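Local coordinates for glucosidase (Croceicoccus marinus, PDB 5Z3K), which probably hydrolyses O-glycosidic bonds as a beta-glucosidase of glycoside hydrolase family 39, at residues Leu43-Asn48 and Ala333-Gly338; Ala90-Val95 and Asp143-Ala148; Lys162-Gly167 and Phe310-Thr315; Trp226-Asp231 and Met237-Ile242. All blocks are in the same frame, centred on the assembly; numbering follows the deposited sequence.

Interaction 1. Residues Leu43-Asn48 and Ala333-Gly338; sequences LDVWRN and AFQLVG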
# COMPACT_ATOMS: atom_id res chain seq x y z
N LEU A 43 4.68 -7.34 -14.27
CA LEU A 43 3.29 -7.59 -13.92
C LEU A 43 3.09 -8.99 -13.34
O LEU A 43 2.26 -9.19 -12.44
CB LEU A 43 2.40 -7.40 -15.16
CG LEU A 43 0.90 -7.58 -14.95
CD1 LEU A 43 0.37 -6.51 -13.98
CD2 LEU A 43 0.16 -7.52 -16.31
N ASP A 44 3.84 -9.98 -13.84
CA ASP A 44 3.70 -11.33 -13.30
C ASP A 44 4.11 -11.40 -11.84
O ASP A 44 3.61 -12.25 -11.11
CB ASP A 44 4.52 -12.33 -14.12
CG ASP A 44 4.24 -13.76 -13.73
OD1 ASP A 44 3.10 -14.23 -13.96
OD2 ASP A 44 5.14 -14.42 -13.18
N VAL A 45 5.04 -10.53 -11.40
CA VAL A 45 5.41 -10.51 -9.99
C VAL A 45 4.25 -9.96 -9.15
O VAL A 45 3.97 -10.47 -8.06
CB VAL A 45 6.70 -9.69 -9.76
CG1 VAL A 45 7.12 -9.72 -8.27
CG2 VAL A 45 7.85 -10.20 -10.63
N TRP A 46 3.58 -8.93 -9.64
CA TRP A 46 2.40 -8.43 -8.94
C TRP A 46 1.32 -9.51 -8.84
O TRP A 46 0.67 -9.67 -7.80
CB TRP A 46 1.84 -7.19 -9.65
CG TRP A 46 2.61 -5.92 -9.46
CD1 TRP A 46 3.91 -5.79 -9.08
CD2 TRP A 46 2.10 -4.59 -9.65
NE1 TRP A 46 4.25 -4.46 -9.02
CE2 TRP A 46 3.16 -3.70 -9.36
CE3 TRP A 46 0.87 -4.07 -10.05
CZ2 TRP A 46 3.02 -2.31 -9.45
CZ3 TRP A 46 0.72 -2.68 -10.14
CH2 TRP A 46 1.79 -1.82 -9.84
N ARG A 47 1.13 -10.28 -9.92
CA ARG A 47 0.19 -11.39 -9.90
C ARG A 47 0.59 -12.43 -8.86
O ARG A 47 -0.24 -12.86 -8.04
CB ARG A 47 0.11 -12.04 -11.28
CG ARG A 47 -0.90 -13.17 -11.36
CD ARG A 47 -0.56 -14.16 -12.47
NE ARG A 47 0.83 -14.61 -12.37
CZ ARG A 47 1.28 -15.47 -11.47
NH1 ARG A 47 0.46 -16.03 -10.58
NH2 ARG A 47 2.57 -15.80 -11.47
N ASN A 48 1.86 -12.84 -8.87
CA ASN A 48 2.33 -13.83 -7.90
C ASN A 48 2.24 -13.31 -6.47
O ASN A 48 2.03 -14.08 -5.53
CB ASN A 48 3.76 -14.24 -8.23
CG ASN A 48 4.13 -15.55 -7.60
OD1 ASN A 48 3.42 -16.54 -7.76
ND2 ASN A 48 5.21 -15.56 -6.83
N ALA A 333 10.06 -10.59 -0.08
CA ALA A 333 9.16 -10.35 1.04
C ALA A 333 7.82 -9.81 0.55
O ALA A 333 6.76 -10.17 1.09
CB ALA A 333 9.79 -9.38 2.04
N PHE A 334 7.84 -8.95 -0.47
CA PHE A 334 6.60 -8.40 -1.01
C PHE A 334 5.67 -9.50 -1.49
O PHE A 334 4.46 -9.47 -1.21
CB PHE A 334 6.92 -7.41 -2.13
CG PHE A 334 5.71 -6.74 -2.73
CD1 PHE A 334 5.12 -5.65 -2.10
CD2 PHE A 334 5.17 -7.19 -3.93
CE1 PHE A 334 4.01 -5.02 -2.66
CE2 PHE A 334 4.06 -6.57 -4.49
CZ PHE A 334 3.47 -5.48 -3.86
N GLN A 335 6.21 -10.50 -2.20
CA GLN A 335 5.38 -11.61 -2.67
C GLN A 335 4.90 -12.48 -1.51
O GLN A 335 3.73 -12.87 -1.48
CB GLN A 335 6.15 -12.45 -3.68
CG GLN A 335 6.45 -11.72 -5.00
CD GLN A 335 7.41 -12.50 -5.88
OE1 GLN A 335 7.00 -13.39 -6.62
NE2 GLN A 335 8.69 -12.18 -5.79
N LEU A 336 5.78 -12.83 -0.57
CA LEU A 336 5.36 -13.71 0.51
C LEU A 336 4.30 -13.04 1.39
O LEU A 336 3.38 -13.71 1.87
CB LEU A 336 6.56 -14.12 1.36
CG LEU A 336 7.75 -14.75 0.65
CD1 LEU A 336 8.72 -15.25 1.70
CD2 LEU A 336 7.33 -15.87 -0.29
N VAL A 337 4.43 -11.73 1.61
CA VAL A 337 3.39 -11.00 2.34
C VAL A 337 2.06 -11.08 1.60
O VAL A 337 1.03 -11.45 2.18
CB VAL A 337 3.81 -9.53 2.55
CG1 VAL A 337 2.61 -8.70 2.94
CG2 VAL A 337 4.92 -9.41 3.60
N GLY A 338 2.05 -10.73 0.32
CA GLY A 338 0.80 -10.72 -0.41
C GLY A 338 0.14 -12.08 -0.45
O GLY A 338 -1.09 -12.19 -0.37

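Interaction 2. Residues Ala90-Val95 and Asp143-Ala148; sequences ATDTWV and DGFENA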
# COMPACT_ATOMS: atom_id res chain seq x y z
N ALA A 90 -2.52 5.37 -22.59
CA ALA A 90 -1.57 4.73 -21.68
C ALA A 90 -2.27 4.30 -20.41
O ALA A 90 -2.01 3.21 -19.88
CB ALA A 90 -0.40 5.67 -21.37
N THR A 91 -3.18 5.14 -19.91
CA THR A 91 -3.92 4.79 -18.71
C THR A 91 -4.79 3.55 -18.94
O THR A 91 -4.89 2.67 -18.08
CB THR A 91 -4.77 5.98 -18.25
OG1 THR A 91 -3.93 7.13 -18.09
CG2 THR A 91 -5.44 5.67 -16.90
N ASP A 92 -5.40 3.45 -20.13
CA ASP A 92 -6.15 2.25 -20.48
C ASP A 92 -5.28 1.01 -20.38
O ASP A 92 -5.73 -0.04 -19.92
CB ASP A 92 -6.68 2.35 -21.92
CG ASP A 92 -7.90 3.25 -22.05
OD1 ASP A 92 -8.42 3.73 -21.03
OD2 ASP A 92 -8.32 3.47 -23.21
N THR A 93 -4.03 1.11 -20.83
CA THR A 93 -3.14 -0.04 -20.80
C THR A 93 -2.86 -0.47 -19.37
O THR A 93 -2.95 -1.66 -19.04
CB THR A 93 -1.86 0.31 -21.55
OG1 THR A 93 -2.20 0.53 -22.93
CG2 THR A 93 -0.84 -0.82 -21.48
N TRP A 94 -2.56 0.49 -18.49
CA TRP A 94 -2.26 0.14 -17.11
C TRP A 94 -3.50 -0.35 -16.37
O TRP A 94 -3.41 -1.25 -15.53
CB TRP A 94 -1.63 1.35 -16.41
CG TRP A 94 -0.20 1.60 -16.86
CD1 TRP A 94 0.79 0.67 -16.97
CD2 TRP A 94 0.39 2.86 -17.24
NE1 TRP A 94 1.96 1.27 -17.39
CE2 TRP A 94 1.74 2.61 -17.57
CE3 TRP A 94 -0.11 4.16 -17.34
CZ2 TRP A 94 2.61 3.62 -17.99
CZ3 TRP A 94 0.76 5.18 -17.77
CH2 TRP A 94 2.10 4.90 -18.09
N VAL A 95 -4.66 0.23 -16.68
CA VAL A 95 -5.91 -0.25 -16.08
C VAL A 95 -6.17 -1.69 -16.51
O VAL A 95 -6.52 -2.55 -15.69
CB VAL A 95 -7.07 0.68 -16.45
CG1 VAL A 95 -8.43 0.02 -16.20
CG2 VAL A 95 -6.96 2.00 -15.68
N ASP A 143 -15.28 4.06 -25.49
CA ASP A 143 -14.58 2.79 -25.67
C ASP A 143 -13.80 2.43 -24.41
O ASP A 143 -12.61 2.13 -24.45
CB ASP A 143 -13.67 2.83 -26.89
CG ASP A 143 -13.16 1.46 -27.27
OD1 ASP A 143 -13.82 0.46 -26.90
OD2 ASP A 143 -12.10 1.38 -27.93
N GLY A 144 -14.50 2.46 -23.27
CA GLY A 144 -13.88 2.34 -21.98
C GLY A 144 -14.09 0.98 -21.34
O GLY A 144 -14.31 -0.03 -22.02
N PHE A 145 -14.01 0.96 -20.02
CA PHE A 145 -14.10 -0.24 -19.22
C PHE A 145 -15.40 -0.24 -18.43
O PHE A 145 -15.95 0.82 -18.11
CB PHE A 145 -12.93 -0.34 -18.23
CG PHE A 145 -11.58 -0.43 -18.89
CD1 PHE A 145 -10.98 0.70 -19.45
CD2 PHE A 145 -10.89 -1.62 -18.92
CE1 PHE A 145 -9.73 0.62 -20.04
CE2 PHE A 145 -9.64 -1.71 -19.51
CZ PHE A 145 -9.06 -0.59 -20.06
N GLU A 146 -15.87 -1.43 -18.08
CA GLU A 146 -16.99 -1.60 -17.17
C GLU A 146 -16.45 -1.90 -15.77
O GLU A 146 -15.73 -2.89 -15.58
CB GLU A 146 -17.93 -2.71 -17.63
CG GLU A 146 -18.49 -2.52 -19.05
CD GLU A 146 -19.44 -1.34 -19.19
OE1 GLU A 146 -19.56 -0.80 -20.31
OE2 GLU A 146 -20.09 -0.94 -18.19
N ASN A 147 -16.78 -1.03 -14.81
CA ASN A 147 -16.51 -1.31 -13.39
C ASN A 147 -15.03 -1.58 -13.11
O ASN A 147 -14.69 -2.44 -12.31
CB ASN A 147 -17.37 -2.47 -12.91
CG ASN A 147 -18.81 -2.10 -12.86
OD1 ASN A 147 -19.12 -0.94 -12.63
ND2 ASN A 147 -19.70 -3.06 -13.10
N ALA A 148 -14.15 -0.81 -13.74
CA ALA A 148 -12.73 -1.09 -13.59
C ALA A 148 -12.10 -0.38 -12.40
O ALA A 148 -11.06 -0.83 -11.91
CB ALA A 148 -11.97 -0.73 -14.87

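Interaction 3. Residues Lys162-Gly167 and Phe310-Thr315; sequences KLHFSG and FHYNFT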
# COMPACT_ATOMS: atom_id res chain seq x y z
N LYS A 162 4.00 23.94 -0.54
CA LYS A 162 3.30 24.24 -1.79
C LYS A 162 3.82 23.40 -2.94
O LYS A 162 3.60 23.74 -4.11
CB LYS A 162 3.43 25.73 -2.13
CG LYS A 162 3.06 26.66 -0.99
CD LYS A 162 1.58 26.59 -0.68
CE LYS A 162 1.20 27.58 0.42
NZ LYS A 162 0.16 27.05 1.37
N LEU A 163 4.50 22.30 -2.64
CA LEU A 163 5.18 21.52 -3.66
C LEU A 163 4.25 20.59 -4.43
O LEU A 163 4.60 20.17 -5.53
CB LEU A 163 6.32 20.73 -3.03
CG LEU A 163 7.41 21.61 -2.40
CD1 LEU A 163 8.53 20.77 -1.82
CD2 LEU A 163 7.95 22.60 -3.42
N HIS A 164 3.08 20.25 -3.88
CA HIS A 164 2.09 19.45 -4.61
C HIS A 164 0.80 20.19 -4.92
O HIS A 164 0.08 19.76 -5.83
CB HIS A 164 1.74 18.18 -3.83
CG HIS A 164 2.82 17.14 -3.84
ND1 HIS A 164 2.56 15.80 -4.00
CD2 HIS A 164 4.16 17.26 -3.69
CE1 HIS A 164 3.70 15.13 -3.96
NE2 HIS A 164 4.69 15.99 -3.77
N PHE A 165 0.49 21.26 -4.21
CA PHE A 165 -0.70 22.06 -4.48
C PHE A 165 -0.39 23.51 -4.15
O PHE A 165 -0.06 23.82 -3.00
CB PHE A 165 -1.89 21.56 -3.65
CG PHE A 165 -3.19 22.21 -4.02
CD1 PHE A 165 -3.85 21.83 -5.18
CD2 PHE A 165 -3.75 23.19 -3.22
CE1 PHE A 165 -5.05 22.43 -5.53
CE2 PHE A 165 -4.95 23.79 -3.57
CZ PHE A 165 -5.59 23.41 -4.73
N SER A 166 -0.50 24.40 -5.14
CA SER A 166 -0.21 25.81 -4.94
C SER A 166 -1.47 26.68 -4.87
O SER A 166 -1.36 27.91 -4.83
CB SER A 166 0.71 26.32 -6.05
OG SER A 166 0.15 26.09 -7.32
N GLY A 167 -2.65 26.08 -4.87
CA GLY A 167 -3.87 26.82 -4.65
C GLY A 167 -4.11 27.05 -3.17
O GLY A 167 -3.32 26.66 -2.31
N PHE A 310 8.52 9.03 -13.54
CA PHE A 310 8.38 9.82 -14.75
C PHE A 310 7.72 11.17 -14.50
O PHE A 310 7.31 11.84 -15.45
CB PHE A 310 7.62 9.02 -15.80
CG PHE A 310 8.33 7.77 -16.23
CD1 PHE A 310 8.21 6.60 -15.51
CD2 PHE A 310 9.15 7.78 -17.34
CE1 PHE A 310 8.88 5.44 -15.89
CE2 PHE A 310 9.83 6.63 -17.74
CZ PHE A 310 9.70 5.46 -17.01
N HIS A 311 7.60 11.56 -13.24
CA HIS A 311 7.14 12.89 -12.87
C HIS A 311 8.27 13.75 -12.33
O HIS A 311 8.47 14.87 -12.80
CB HIS A 311 6.00 12.74 -11.86
CG HIS A 311 4.92 11.82 -12.34
ND1 HIS A 311 3.94 12.23 -13.22
CD2 HIS A 311 4.69 10.50 -12.11
CE1 HIS A 311 3.14 11.22 -13.49
NE2 HIS A 311 3.57 10.16 -12.83
N TYR A 312 9.03 13.22 -11.37
CA TYR A 312 10.26 13.84 -10.89
C TYR A 312 11.47 13.49 -11.75
O TYR A 312 12.51 14.14 -11.61
CB TYR A 312 10.52 13.42 -9.44
CG TYR A 312 9.63 14.13 -8.45
CD1 TYR A 312 10.00 15.34 -7.90
CD2 TYR A 312 8.41 13.58 -8.07
CE1 TYR A 312 9.17 16.00 -7.00
CE2 TYR A 312 7.58 14.23 -7.17
CZ TYR A 312 7.97 15.44 -6.64
OH TYR A 312 7.15 16.09 -5.75
N ASN A 313 11.35 12.49 -12.62
CA ASN A 313 12.41 12.10 -13.56
C ASN A 313 13.71 11.71 -12.85
O ASN A 313 14.79 12.24 -13.14
CB ASN A 313 12.64 13.20 -14.60
CG ASN A 313 11.47 13.35 -15.53
OD1 ASN A 313 10.95 12.36 -16.04
ND2 ASN A 313 11.03 14.58 -15.74
N PHE A 314 13.59 10.77 -11.92
CA PHE A 314 14.72 10.13 -11.27
C PHE A 314 14.30 8.72 -10.89
O PHE A 314 13.19 8.28 -11.18
CB PHE A 314 15.21 10.93 -10.05
CG PHE A 314 14.40 10.69 -8.80
CD1 PHE A 314 13.02 10.87 -8.80
CD2 PHE A 314 15.02 10.30 -7.62
CE1 PHE A 314 12.28 10.65 -7.65
CE2 PHE A 314 14.29 10.08 -6.46
CZ PHE A 314 12.92 10.26 -6.48
N THR A 315 15.21 7.99 -10.24
CA THR A 315 14.94 6.64 -9.75
C THR A 315 14.76 6.71 -8.24
O THR A 315 15.74 6.89 -7.50
CB THR A 315 16.04 5.66 -10.13
OG1 THR A 315 16.13 5.59 -11.55
CG2 THR A 315 15.71 4.27 -9.59
O HOH W 1 6.94 18.51 -5.62
O HOH W 2 7.15 15.15 -3.20

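Interaction 4. Residues Trp226-Asp231 and Met237-Ile242; sequences WMWYGD and MDFRTI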
# COMPACT_ATOMS: atom_id res chain seq x y z
N TRP A 226 -4.09 9.09 3.67
CA TRP A 226 -2.95 9.68 4.36
C TRP A 226 -1.73 8.81 4.10
O TRP A 226 -1.83 7.71 3.55
CB TRP A 226 -3.22 9.81 5.87
CG TRP A 226 -3.67 8.52 6.50
CD1 TRP A 226 -4.92 7.98 6.43
CD2 TRP A 226 -2.88 7.61 7.28
NE1 TRP A 226 -4.96 6.78 7.11
CE2 TRP A 226 -3.72 6.53 7.63
CE3 TRP A 226 -1.55 7.59 7.69
CZ2 TRP A 226 -3.27 5.45 8.41
CZ3 TRP A 226 -1.10 6.51 8.46
CH2 TRP A 226 -1.96 5.46 8.80
N MSE A 227 -0.56 9.31 4.51
CA MSE A 227 0.70 8.60 4.25
C MSE A 227 1.59 8.51 5.48
O MSE A 227 1.44 9.29 6.42
CB MSE A 227 1.48 9.28 3.12
CG MSE A 227 2.49 10.37 3.55
SE MSE A 227 3.28 11.07 1.88
CE MSE A 227 1.54 11.30 1.13
N TRP A 228 2.51 7.55 5.48
CA TRP A 228 3.49 7.44 6.56
C TRP A 228 4.72 6.68 6.07
O TRP A 228 4.60 5.69 5.35
CB TRP A 228 2.92 6.74 7.80
CG TRP A 228 3.82 7.02 8.94
CD1 TRP A 228 4.73 6.18 9.51
CD2 TRP A 228 3.95 8.28 9.62
NE1 TRP A 228 5.41 6.83 10.52
CE2 TRP A 228 4.95 8.12 10.59
CE3 TRP A 228 3.32 9.51 9.48
CZ2 TRP A 228 5.33 9.16 11.44
CZ3 TRP A 228 3.69 10.54 10.32
CH2 TRP A 228 4.69 10.36 11.29
N TYR A 229 5.90 7.15 6.47
CA TYR A 229 7.16 6.50 6.17
C TYR A 229 7.93 6.26 7.46
O TYR A 229 7.80 7.01 8.43
CB TYR A 229 8.03 7.34 5.24
CG TYR A 229 7.41 7.70 3.92
CD1 TYR A 229 7.21 6.75 2.93
CD2 TYR A 229 7.03 9.02 3.66
CE1 TYR A 229 6.64 7.09 1.70
CE2 TYR A 229 6.46 9.37 2.44
CZ TYR A 229 6.27 8.40 1.47
OH TYR A 229 5.71 8.77 0.27
N GLY A 230 8.76 5.22 7.46
CA GLY A 230 9.54 4.89 8.64
C GLY A 230 10.93 5.50 8.72
O GLY A 230 11.79 4.98 9.43
N ASP A 231 11.18 6.60 7.99
CA ASP A 231 12.55 7.11 7.86
C ASP A 231 13.17 7.41 9.21
O ASP A 231 14.34 7.10 9.44
CB ASP A 231 12.58 8.37 7.00
CG ASP A 231 12.24 8.11 5.57
OD1 ASP A 231 11.04 8.08 5.28
OD2 ASP A 231 13.16 7.94 4.75
N MSE A 237 5.95 -0.84 13.59
CA MSE A 237 4.73 -0.58 14.34
C MSE A 237 4.08 0.76 13.96
O MSE A 237 2.89 0.94 14.20
CB MSE A 237 5.03 -0.63 15.85
CG MSE A 237 3.80 -0.62 16.77
SE MSE A 237 2.53 -2.10 16.44
CE MSE A 237 3.59 -3.60 17.14
N ASP A 238 4.85 1.67 13.34
CA ASP A 238 4.38 3.05 13.15
C ASP A 238 3.01 3.11 12.48
O ASP A 238 2.17 3.95 12.83
CB ASP A 238 5.36 3.84 12.30
CG ASP A 238 6.49 4.43 13.09
OD1 ASP A 238 6.66 4.06 14.28
OD2 ASP A 238 7.25 5.23 12.50
N PHE A 239 2.77 2.25 11.49
CA PHE A 239 1.54 2.40 10.71
C PHE A 239 0.31 2.14 11.55
O PHE A 239 -0.71 2.83 11.41
CB PHE A 239 1.64 1.50 9.48
CG PHE A 239 2.93 1.71 8.77
CD1 PHE A 239 3.15 2.87 8.04
CD2 PHE A 239 3.96 0.80 8.91
CE1 PHE A 239 4.36 3.10 7.42
CE2 PHE A 239 5.18 1.02 8.31
CZ PHE A 239 5.38 2.16 7.56
N ARG A 240 0.39 1.18 12.48
CA ARG A 240 -0.71 0.98 13.42
C ARG A 240 -0.87 2.19 14.33
O ARG A 240 -1.98 2.68 14.55
CB ARG A 240 -0.48 -0.28 14.26
CG ARG A 240 -1.56 -0.47 15.32
CD ARG A 240 -1.16 -1.51 16.35
NE ARG A 240 -1.00 -2.84 15.76
CZ ARG A 240 -0.63 -3.91 16.46
NH1 ARG A 240 -0.38 -3.79 17.77
NH2 ARG A 240 -0.50 -5.09 15.87
N THR A 241 0.25 2.68 14.87
CA THR A 241 0.22 3.83 15.77
C THR A 241 -0.40 5.05 15.10
O THR A 241 -1.26 5.73 15.68
CB THR A 241 1.63 4.16 16.27
OG1 THR A 241 2.16 3.02 16.95
CG2 THR A 241 1.61 5.36 17.23
N ILE A 242 0.01 5.36 13.86
CA ILE A 242 -0.54 6.55 13.21
C ILE A 242 -2.02 6.36 12.91
O ILE A 242 -2.83 7.28 13.12
CB ILE A 242 0.24 6.89 11.92
CG1 ILE A 242 1.74 7.02 12.19
CG2 ILE A 242 -0.31 8.18 11.30
CD1 ILE A 242 2.09 8.09 13.19

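Interaction 1. Residues Leu43-Asn48 and Ala333-Gly338
N48 and Q335 meet amide to amide, through a single strong hydrogen bond. N48 ND2 donates to Q335 OE1 over 2.8 Å, and the N-H...O angle of 170° makes the bond nearly straight. The acceptor lies almost in the amide plane of N48, whereas the donor arrives tilted from the carbonyl plane of Q335. The two amide planes stand at a steep 69° to each other. V45 supplies the apolar half of the contact. Its CG1 comes within 3.7 Å of Q335 CD and 3.8 Å of Q335 NE2, the two side chains crossing at about a right angle. That methyl stands opposite the backbone N of V45 (chi1 -177°), which carries it out beside the glutamine amide.

The contact sits in the helical layer of a TIM barrel: helix 43-48 is the first helix of the chain and helix 329-341 the last, and they come together where strand 25-27 closes the barrel against strand 298-301. An alanine in place of Q335 is likely to leave N48 ND2 without this acceptor and to open a gap beside the V45 methyl.

Further out, Q335 NE2 is hydrogen-bonded to T331 O one turn earlier in its helix, which fixes the rotation of the amide and turns OE1 to N48. A second link between the helices runs from Q339 NE2 to N48 O. On helix 43-48 itself, R47 grips D44 side-on, with R47 NE 2.8 Å and R47 NH2 3.0 Å from D44 OD1, both nitrogens reaching that oxygen from the same face of the carboxylate.

Interaction 2. Residues Ala90-Val95 and Asp143-Ala148
F145 packs against D92 and V95, bringing the loop between helix 123-138 and strand 151-154 of the TIM barrel under the neighbouring outer helix 89-100. From CA the CB of F145 points toward that helix, and a chi1 of -62° puts the ring opposite the carbonyl carbon, with one face under V95 and with CE1 and CZ at D92. F145 CG and CD1 each stay 4.2 Å from V95 CG1, while CD2 and CE2 draw slightly nearer to the same methyl. This follows from its place almost exactly above the middle of the ring: V95 CG1 is 3.8 Å from the F145 centroid and only 6° off the ring normal, a clear CH-pi contact.

Farther along, the ring edge meets polar atoms of D92. F145 CE1 approaches D92 OD1 to 3.5 Å, with the carboxylate plane steeply inclined to the ring, and D92 CB lies at the ring edge. That carboxylate oxygen has its hydrogen bond with H136 NE2 of helix 123-138, a residue that also pairs through its backbone with F145; H136 is thus tied to both partners and probably sets their spacing. A serine in place of F145 would probably leave the V95 methyl without its aromatic face and open a gap between loop and helix.

The methyl of V95 is shared, since A148 CB touches V95 CG1 at 3.9 Å, and the A148 backbone is in turn hydrogen-bonded to Y137, whose side chain packs on V95. At the tip of the phenylalanine, F145 CZ reaches backbone oxygen D92 O at 3.4 Å.

Interaction 3. Residues Lys162-Gly167 and Phe310-Thr315
The phenol ring of Y312 presents its edge to H164, whose NE2 lies close to the ring plane; relative to the imidazole, Y312 OH lies obliquely, and the two side chains cross at about a right angle. H164 NE2 and Y312 OH are 3.2 Å apart. At the imidazole edge, in its plane, sits water 2, which is hydrogen-bonded to H164 NE2 at 2.7 Å and to Y312 OH at 2.7 Å, bridging the two rings. Water 1 donates to L163 O over 2.9 Å and also lies beside the phenol oxygen, though its approach there is too short to be trusted. Water 2 links the two side chains, and little surface is buried directly between the loops.

Each side chain has further neighbours: H164 ND1 a weak hydrogen bond with D156 OD1, Y312 a contact with P114. With chi1 at -75° the ring of Y312 swings opposite its own carbonyl carbon and reaches across to the other loop. The base of the tyrosine is held by D309 OD1, which accepts from the backbone N of both H311 and Y312.

That turn joins the short strands 308-309 and 314-315, where N313, with left-handed backbone angles, and F314 both stand opposite D309, a G1 beta bulge. The two loops follow barrel strands 151-154 and 298-301, at the C-terminal end of the TIM barrel, the end on which glycosidases of this fold carry their active site.

Interaction 4. Residues Trp226-Asp231 and Met237-Ile242
D238 OD2 is gripped by two groups, the indole NE1 of W228 and the hydroxyl of S233. The indole N-H donates over 3.1 Å between W228 NE1 and D238 OD2 at an angle of 166°; the oxygen lies near the indole plane and is met on its anti side, by a donor tilted out of the carboxylate plane. S233, in the intervening loop, is the stronger partner, and together the two bonds satisfy a buried carboxylate oxygen.

The same indole is packed on one face by I242. I242 CG1 stands 3.7 Å from the centroid of the five-membered ring of W228, nearly straight over the ring centre, and CD1 continues over the six-membered ring. F239 comes to the indole edge, its CE1 3.7 Å from W228 CD1, with the ring planes steeply inclined; that phenyl edge also approaches W228 O, 3.3 Å from F239 CE1. The W228 ring is directed at the helix by a CG opposite the backbone N (chi1 -164°).

I242 is wedged between two tryptophans, for its CG2 presses on W226 CZ3 at 3.4 Å. Beyond, F239 meets W265 edge-to-face and leans on F283 and A287 of helix 277-291.

The axes of strand 226-229 and helix 238-242 pass 9.1 Å apart and run roughly antiparallel, at 143°, as a helix does when it returns along the barrel wall in the beta-alpha-beta crossover from strand 223-229 to strand 259-266 of a TIM barrel.

All four contacts belong to the TIM barrel formed by eight parallel strands, not to the separate mixed beta-sheet. Interaction 1 joins the first and last helices of the chain, and the other three are nested inside the long loop it closes. Interaction 2 comes before interaction 3, which in turn encloses interaction 4, the most local of the set. None touches another: centres lie from about 22 Å apart to about 32 Å between interactions 2 and 4, on opposite sides of the chain's centre. Interactions 1, 2 and 4 thus knit the outer helices to each other, to a connecting loop and to a strand, while interaction 3 joins loops beyond the strand ends.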